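Local coordinates for DUF6833 domain-containing protein (PDB 3PF6) that is of unknown function but forms a two-chain assembly of small helical subunits from a Pseudomonas bacteriophage, at residues A[24-29]-A[44-49]. Numbering follows the deposited sequence.
Sequences DALEEA and ALMGYH
Leu26 and Leu45 carry the packing, lying side by side and pointing opposite ways between helix 22-32 and helix 38-58. The branch that does the touching is CD2 of Leu26, which comes alongside the root of the other leucine: Leu26 CD2 sits 3.7 Å from Leu45 CB and 3.8 Å from Leu45 CG. That same methyl also meets selenomethionine Met46, with Leu26 CD2 3.9 Å from Met46 CE. Here the selenomethionine chain lies roughly perpendicular to the leucine, and the bends of Met46 at chi2 (-70°) and chi3 (104°) bring CE back to the leucine fork, 4.1 Å from Leu26 CD1. One turn further along, the methyl of Ala29 makes a looser apolar contact, Ala29 CB lying 4.4 Å from Leu45 CD1.

Around this patch, Phe41 packs on both Leu26 and Ala29, while Tyr16 of the second subunit packs on Met46. Tyr48 OH is hydrogen-bonded to His49 ND1 of that subunit, and His49 ND1 to its Tyr48 OH.

The contact joins the chain's two helices as a splayed hairpin within the DUF6833 region, segment axes 11.8 Å apart at 141°. Leu26 mainly spans this gap. All four touching residues are buried and apolar, so the pairing rests on van der Waals and hydrophobic packing.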
ATOM      1  N   ASP A  24       2.560 -11.967   0.685  1.00 12.46           N
ATOM      2  CA  ASP A  24       2.121 -12.251  -0.679  1.00 12.56           C
ATOM      3  C   ASP A  24       1.817 -10.965  -1.446  1.00 10.00           C
ATOM      4  O   ASP A  24       2.109 -10.850  -2.634  1.00 11.17           O
ATOM      5  CB  ASP A  24       0.851 -13.125  -0.659  1.00 12.68           C
ATOM      6  CG  ASP A  24       1.097 -14.518  -0.096  1.00 18.68           C
ATOM      7  OD1 ASP A  24       1.248 -15.458  -0.872  1.00 22.84           O
ATOM      8  OD2 ASP A  24       1.188 -14.654   1.141  1.00 24.51           O
ATOM      9  N   ALA A  25       1.187  -9.994  -0.763  1.00  9.74           N
ATOM     10  CA  ALA A  25       0.831  -8.722  -1.402  1.00  9.27           C
ATOM     11  C   ALA A  25       2.092  -7.976  -1.834  1.00  9.19           C
ATOM     12  O   ALA A  25       2.140  -7.337  -2.886  1.00 10.97           O
ATOM     13  CB  ALA A  25      -0.002  -7.850  -0.425  1.00  9.02           C
ATOM     14  N   LEU A  26       3.142  -8.047  -1.007  1.00  9.12           N
ATOM     15  CA  LEU A  26       4.415  -7.448  -1.381  1.00  8.97           C
ATOM     16  C   LEU A  26       5.057  -8.160  -2.564  1.00 10.09           C
ATOM     17  O   LEU A  26       5.498  -7.520  -3.519  1.00 10.78           O
ATOM     18  CB  LEU A  26       5.389  -7.409  -0.186  1.00  9.78           C
ATOM     19  CG  LEU A  26       5.002  -6.443   0.937  1.00  9.19           C
ATOM     20  CD1 LEU A  26       5.883  -6.725   2.153  1.00 12.59           C
ATOM     21  CD2 LEU A  26       5.071  -4.977   0.476  1.00 12.29           C
ATOM     22  N   GLU A  27       5.052  -9.483  -2.524  1.00 10.95           N
ATOM     23  CA  GLU A  27       5.544 -10.288  -3.659  1.00 12.37           C
ATOM     24  C   GLU A  27       4.860  -9.901  -4.982  1.00 12.42           C
ATOM     25  O   GLU A  27       5.503  -9.706  -6.011  1.00 13.30           O
ATOM     26  CB  GLU A  27       5.349 -11.780  -3.366  1.00 14.32           C
ATOM     27  CG  GLU A  27       6.271 -12.310  -2.270  1.00 17.72           C
ATOM     28  CD  GLU A  27       5.891 -13.679  -1.714  1.00 25.33           C
ATOM     29  OE1 GLU A  27       4.891 -14.285  -2.180  1.00 28.67           O
ATOM     30  OE2 GLU A  27       6.615 -14.151  -0.800  1.00 27.87           O
ATOM     31  N   GLU A  28       3.543  -9.780  -4.949  1.00 11.29           N
ATOM     32  CA  GLU A  28       2.781  -9.486  -6.155  1.00 12.55           C
ATOM     33  C   GLU A  28       2.982  -8.051  -6.607  1.00 12.10           C
ATOM     34  O   GLU A  28       3.078  -7.782  -7.795  1.00 12.56           O
ATOM     35  CB  GLU A  28       1.301  -9.851  -5.949  1.00 13.29           C
ATOM     36  CG  GLU A  28       1.113 -11.338  -5.764  1.00 15.63           C
ATOM     37  CD  GLU A  28       1.375 -12.139  -7.037  1.00 19.85           C
ATOM     38  OE1 GLU A  28       1.079 -11.639  -8.141  1.00 22.40           O
ATOM     39  OE2 GLU A  28       1.859 -13.291  -6.931  1.00 25.36           O
ATOM     40  N   ALA A  29       3.073  -7.115  -5.678  1.00 10.65           N
ATOM     41  CA  ALA A  29       3.400  -5.760  -6.037  1.00 10.70           C
ATOM     42  C   ALA A  29       4.792  -5.674  -6.671  1.00 11.28           C
ATOM     43  O   ALA A  29       4.994  -4.903  -7.626  1.00 11.92           O
ATOM     44  CB  ALA A  29       3.291  -4.846  -4.814  1.00 10.06           C
ATOM     45  N   ALA A  44       7.659   2.982  -0.544  1.00  8.91           N
ATOM     46  CA  ALA A  44       6.346   3.204  -1.151  1.00  8.07           C
ATOM     47  C   ALA A  44       5.291   2.331  -0.473  1.00  8.94           C
ATOM     48  O   ALA A  44       4.243   2.813  -0.013  1.00  8.64           O
ATOM     49  CB  ALA A  44       6.400   2.928  -2.656  1.00  8.77           C
ATOM     50  N   LEU A  45       5.575   1.046  -0.387  1.00  8.89           N
ATOM     51  CA  LEU A  45       4.596   0.109   0.170  1.00  8.72           C
ATOM     52  C   LEU A  45       4.412   0.224   1.682  1.00  8.83           C
ATOM     53  O   LEU A  45       3.282   0.206   2.171  1.00  8.44           O
ATOM     54  CB  LEU A  45       4.914  -1.341  -0.249  1.00  9.83           C
ATOM     55  CG  LEU A  45       4.357  -1.841  -1.579  1.00  9.25           C
ATOM     56  CD1 LEU A  45       2.858  -2.028  -1.528  1.00 10.85           C
ATOM     57  CD2 LEU A  45       4.740  -0.846  -2.738  1.00  9.80           C
HETATM   58  N   MSE A  46       5.517   0.365   2.420  1.00  8.21           N
HETATM   59  CA  MSE A  46       5.409   0.516   3.880  1.00  8.18           C
HETATM   60  C   MSE A  46       4.901   1.880   4.303  1.00  8.30           C
HETATM   61  O   MSE A  46       4.255   2.001   5.346  1.00  9.27           O
HETATM   62  CB  MSE A  46       6.733   0.178   4.578  1.00  9.80           C
HETATM   63  CG  MSE A  46       7.161  -1.228   4.386  1.00 10.33           C
HETATM   64 SE   MSE A  46       6.046  -2.486   5.342  0.88 12.37          SE
HETATM   65  CE  MSE A  46       5.099  -3.078   3.876  1.00 13.06           C
ATOM     66  N   GLY A  47       5.170   2.914   3.507  1.00  8.13           N
ATOM     67  CA  GLY A  47       4.539   4.180   3.725  1.00  9.03           C
ATOM     68  C   GLY A  47       3.017   4.034   3.638  1.00  8.24           C
ATOM     69  O   GLY A  47       2.287   4.608   4.446  1.00  9.03           O
ATOM     70  N   TYR A  48       2.542   3.237   2.684  1.00  7.70           N
ATOM     71  CA  TYR A  48       1.101   2.999   2.558  1.00  7.14           C
ATOM     72  C   TYR A  48       0.611   2.189   3.765  1.00  6.53           C
ATOM     73  O   TYR A  48      -0.386   2.546   4.391  1.00  6.65           O
ATOM     74  CB  TYR A  48       0.727   2.311   1.235  1.00  7.28           C
ATOM     75  CG  TYR A  48      -0.757   2.385   1.020  1.00  7.39           C
ATOM     76  CD1 TYR A  48      -1.338   3.510   0.431  1.00  8.33           C
ATOM     77  CD2 TYR A  48      -1.611   1.403   1.530  1.00  6.92           C
ATOM     78  CE1 TYR A  48      -2.713   3.617   0.304  1.00  7.70           C
ATOM     79  CE2 TYR A  48      -2.997   1.502   1.404  1.00  7.62           C
ATOM     80  CZ  TYR A  48      -3.542   2.620   0.794  1.00  8.23           C
ATOM     81  OH  TYR A  48      -4.904   2.755   0.677  1.00  9.19           O
ATOM     82  N   HIS A  49       1.317   1.125   4.094  1.00  6.76           N
ATOM     83  CA  HIS A  49       1.007   0.308   5.272  1.00  7.26           C
ATOM     84  C   HIS A  49       0.814   1.156   6.518  1.00  7.36           C
ATOM     85  O   HIS A  49      -0.212   1.076   7.209  1.00  8.12           O
ATOM     86  CB  HIS A  49       2.140  -0.707   5.510  1.00  7.92           C
ATOM     87  CG  HIS A  49       1.969  -1.527   6.745  1.00  7.71           C
ATOM     88  ND1 HIS A  49       1.472  -2.809   6.718  1.00  9.50           N
ATOM     89  CD2 HIS A  49       2.222  -1.240   8.040  1.00  9.19           C
ATOM     90  CE1 HIS A  49       1.398  -3.265   7.959  1.00  9.67           C
ATOM     91  NE2 HIS A  49       1.868  -2.337   8.785  1.00  9.84           N
TER